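Local coordinates for protein BIFUNCTIONAL PROTEIN Proline utilization A (PutA) (Corynebacterium freiburgense, PDB 5UX5) that oxidises proline to glutamate through linked proline dehydrogenase and aldehyde dehydrogenase activities, using FAD in the first and NAD in the second, at residues D554-E559 and N595-I600. Sequence-based numbering, arbitrary orientation.
Sequences DPEVSE and NFPVAI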
ATOM      1  N   ASP A 554       2.318  -4.513  10.710  1.00 31.66           N
ATOM      2  CA  ASP A 554       3.182  -3.332  10.814  1.00 24.97           C
ATOM      3  C   ASP A 554       2.532  -2.030  10.355  1.00 23.95           C
ATOM      4  O   ASP A 554       2.673  -1.025  11.070  1.00 32.96           O
ATOM      5  CB  ASP A 554       4.499  -3.599  10.082  1.00 30.44           C
ATOM      6  CG  ASP A 554       5.529  -2.470  10.253  1.00 30.36           C
ATOM      7  OD1 ASP A 554       5.990  -2.220  11.395  1.00 31.55           O
ATOM      8  OD2 ASP A 554       5.925  -1.870   9.220  1.00 28.38           O
ATOM      9  N   PRO A 555       1.840  -1.941   9.209  1.00 34.83           N
ATOM     10  CA  PRO A 555       1.144  -0.670   8.893  1.00 21.55           C
ATOM     11  C   PRO A 555       0.078  -0.323   9.901  1.00 36.32           C
ATOM     12  O   PRO A 555      -0.271   0.854  10.043  1.00 47.08           O
ATOM     13  CB  PRO A 555       0.513  -0.924   7.517  1.00 21.31           C
ATOM     14  CG  PRO A 555       1.202  -2.077   6.971  1.00 22.04           C
ATOM     15  CD  PRO A 555       1.654  -2.926   8.130  1.00 30.51           C
ATOM     16  N   GLU A 556      -0.456  -1.322  10.606  1.00 37.81           N
ATOM     17  CA  GLU A 556      -1.494  -1.066  11.594  1.00 34.22           C
ATOM     18  C   GLU A 556      -0.936  -0.330  12.793  1.00 35.20           C
ATOM     19  O   GLU A 556      -1.627   0.515  13.388  1.00 32.04           O
ATOM     20  CB  GLU A 556      -2.151  -2.378  12.032  1.00 33.22           C
ATOM     21  CG  GLU A 556      -3.349  -2.112  12.888  1.00 42.63           C
ATOM     22  CD  GLU A 556      -4.012  -3.333  13.450  1.00 45.27           C
ATOM     23  OE1 GLU A 556      -3.947  -4.411  12.821  1.00 44.80           O
ATOM     24  OE2 GLU A 556      -4.644  -3.189  14.516  1.00 45.74           O
ATOM     25  N   VAL A 557       0.307  -0.644  13.169  1.00 22.73           N
ATOM     26  CA  VAL A 557       0.971   0.102  14.230  1.00 24.32           C
ATOM     27  C   VAL A 557       1.203   1.540  13.772  1.00 23.79           C
ATOM     28  O   VAL A 557       1.120   2.489  14.562  1.00 23.01           O
ATOM     29  CB  VAL A 557       2.270  -0.615  14.648  1.00 27.05           C
ATOM     30  CG1 VAL A 557       3.068   0.236  15.644  1.00 24.21           C
ATOM     31  CG2 VAL A 557       1.925  -1.980  15.234  1.00 24.47           C
ATOM     32  N   SER A 558       1.497   1.723  12.487  1.00 21.84           N
ATOM     33  CA  SER A 558       1.622   3.077  11.981  1.00 31.79           C
ATOM     34  C   SER A 558       0.295   3.806  12.052  1.00 34.21           C
ATOM     35  O   SER A 558       0.260   4.984  12.440  1.00 32.32           O
ATOM     36  CB  SER A 558       2.175   3.065  10.568  1.00 33.29           C
ATOM     37  OG  SER A 558       3.507   2.588  10.652  1.00 41.57           O
ATOM     38  N   GLU A 559      -0.802   3.117  11.698  1.00 25.79           N
ATOM     39  CA  GLU A 559      -2.122   3.718  11.795  1.00 23.75           C
ATOM     40  C   GLU A 559      -2.412   4.143  13.232  1.00 33.92           C
ATOM     41  O   GLU A 559      -2.956   5.232  13.475  1.00 37.15           O
ATOM     42  CB  GLU A 559      -3.186   2.749  11.259  1.00 25.69           C
ATOM     43  CG  GLU A 559      -4.529   3.405  10.853  1.00 29.47           C
ATOM     44  CD  GLU A 559      -5.551   2.424  10.263  1.00 33.16           C
ATOM     45  OE1 GLU A 559      -5.425   1.224  10.516  1.00 30.88           O
ATOM     46  OE2 GLU A 559      -6.476   2.835   9.525  1.00 41.71           O
ATOM     47  N   ASN A 595      -9.905  -7.969  14.000  1.00 34.70           N
ATOM     48  CA  ASN A 595      -9.124  -8.016  12.771  1.00 27.05           C
ATOM     49  C   ASN A 595      -8.082  -6.905  12.712  1.00 26.05           C
ATOM     50  O   ASN A 595      -7.067  -7.042  12.026  1.00 29.38           O
ATOM     51  CB  ASN A 595     -10.050  -7.951  11.558  1.00 26.87           C
ATOM     52  CG  ASN A 595     -10.791  -6.637  11.458  1.00 32.90           C
ATOM     53  OD1 ASN A 595     -10.893  -5.900  12.437  1.00 36.84           O
ATOM     54  ND2 ASN A 595     -11.288  -6.315  10.264  1.00 27.48           N
ATOM     55  N   PHE A 596      -8.338  -5.787  13.370  1.00 35.10           N
ATOM     56  CA  PHE A 596      -7.380  -4.694  13.525  1.00 30.89           C
ATOM     57  C   PHE A 596      -7.246  -4.385  15.001  1.00 31.50           C
ATOM     58  O   PHE A 596      -7.711  -3.345  15.473  1.00 30.80           O
ATOM     59  CB  PHE A 596      -7.826  -3.454  12.757  1.00 29.40           C
ATOM     60  CG  PHE A 596      -7.693  -3.583  11.278  1.00 32.29           C
ATOM     61  CD1 PHE A 596      -6.480  -3.289  10.663  1.00 30.02           C
ATOM     62  CD2 PHE A 596      -8.762  -4.008  10.502  1.00 30.81           C
ATOM     63  CE1 PHE A 596      -6.336  -3.401   9.312  1.00 26.75           C
ATOM     64  CE2 PHE A 596      -8.636  -4.118   9.139  1.00 34.49           C
ATOM     65  CZ  PHE A 596      -7.405  -3.807   8.535  1.00 34.09           C
ATOM     66  N   PRO A 597      -6.577  -5.257  15.759  1.00 34.30           N
ATOM     67  CA  PRO A 597      -6.660  -5.199  17.223  1.00 29.84           C
ATOM     68  C   PRO A 597      -5.803  -4.150  17.900  1.00 31.69           C
ATOM     69  O   PRO A 597      -5.857  -4.063  19.131  1.00 34.60           O
ATOM     70  CB  PRO A 597      -6.210  -6.597  17.633  1.00 30.46           C
ATOM     71  CG  PRO A 597      -5.217  -6.922  16.595  1.00 38.94           C
ATOM     72  CD  PRO A 597      -5.777  -6.402  15.305  1.00 26.40           C
ATOM     73  N   VAL A 598      -5.077  -3.291  17.195  1.00 25.47           N
ATOM     74  CA  VAL A 598      -4.350  -2.211  17.846  1.00 24.98           C
ATOM     75  C   VAL A 598      -4.816  -0.836  17.364  1.00 33.68           C
ATOM     76  O   VAL A 598      -5.122   0.039  18.171  1.00 44.67           O
ATOM     77  CB  VAL A 598      -2.828  -2.380  17.685  1.00 25.14           C
ATOM     78  CG1 VAL A 598      -2.087  -1.163  18.280  1.00 24.93           C
ATOM     79  CG2 VAL A 598      -2.376  -3.693  18.375  1.00 26.28           C
ATOM     80  N   ALA A 599      -4.920  -0.644  16.052  1.00 30.26           N
ATOM     81  CA  ALA A 599      -5.274   0.675  15.530  1.00 28.89           C
ATOM     82  C   ALA A 599      -6.737   1.035  15.803  1.00 32.94           C
ATOM     83  O   ALA A 599      -7.047   2.173  16.184  1.00 23.06           O
ATOM     84  CB  ALA A 599      -4.990   0.734  14.036  1.00 33.88           C
ATOM     85  N   ILE A 600      -7.657   0.101  15.602  1.00 30.74           N
ATOM     86  CA  ILE A 600      -9.049   0.481  15.786  1.00 28.79           C
ATOM     87  C   ILE A 600      -9.368   0.727  17.256  1.00 32.71           C
ATOM     88  O   ILE A 600      -9.904   1.795  17.567  1.00 41.02           O
ATOM     89  CB  ILE A 600      -9.994  -0.536  15.143  1.00 28.32           C
ATOM     90  CG1 ILE A 600      -9.913  -0.343  13.614  1.00 26.27           C
ATOM     91  CG2 ILE A 600     -11.410  -0.369  15.720  1.00 23.31           C
ATOM     92  CD1 ILE A 600     -10.720  -1.311  12.796  1.00 31.02           C
TER
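Asn-595 O and Glu-556 OE1 lie 4.2 Å apart, both held by Lys-548 NZ, which donates to the carbonyl and forms a salt bridge with the carboxylate. Glu-556 reaches this place from helix 550-574 by a fully stretched side chain, CG anti to the backbone N (chi1 -172°) and CD continuing the same line. The phenyl ring of Phe-596 meets this carboxylate at a slant, the planes 59° apart and CD1 3.5 Å from Glu-556 OE1; Lys-548 also makes a cation-pi contact with the ring. Pro-597 has no N-H to offer, and its CD rests 3.5 Å from Glu-556 OE2. The next two residues supply the grip. Val-598 N donates to Glu-556 OE2 at 2.7 Å, nearly along the C-O axis, and Ala-599 N reaches the same Glu-556 OE2 at 3.0 Å, on the oxygen's anti lone pair, the one away from OE1; both bonds are close to straight. This is the asparagine-phenylalanine-proline segment of the aldehyde dehydrogenase fold, where the chain leaves strand 580-591 and turns into helix 599-611, in the domain that binds NAD. A buried carboxylate thus takes the N-H of the residue just before the helix and that of its first residue, and the helix dipole probably favours the negative charge. CB of Ala-599 packs against helix 550-574, 3.5 Å from CG and 3.4 Å from the carbonyl O of Glu-556, while Glu-559 OE1 comes within 3.6 Å of Ala-599 CB.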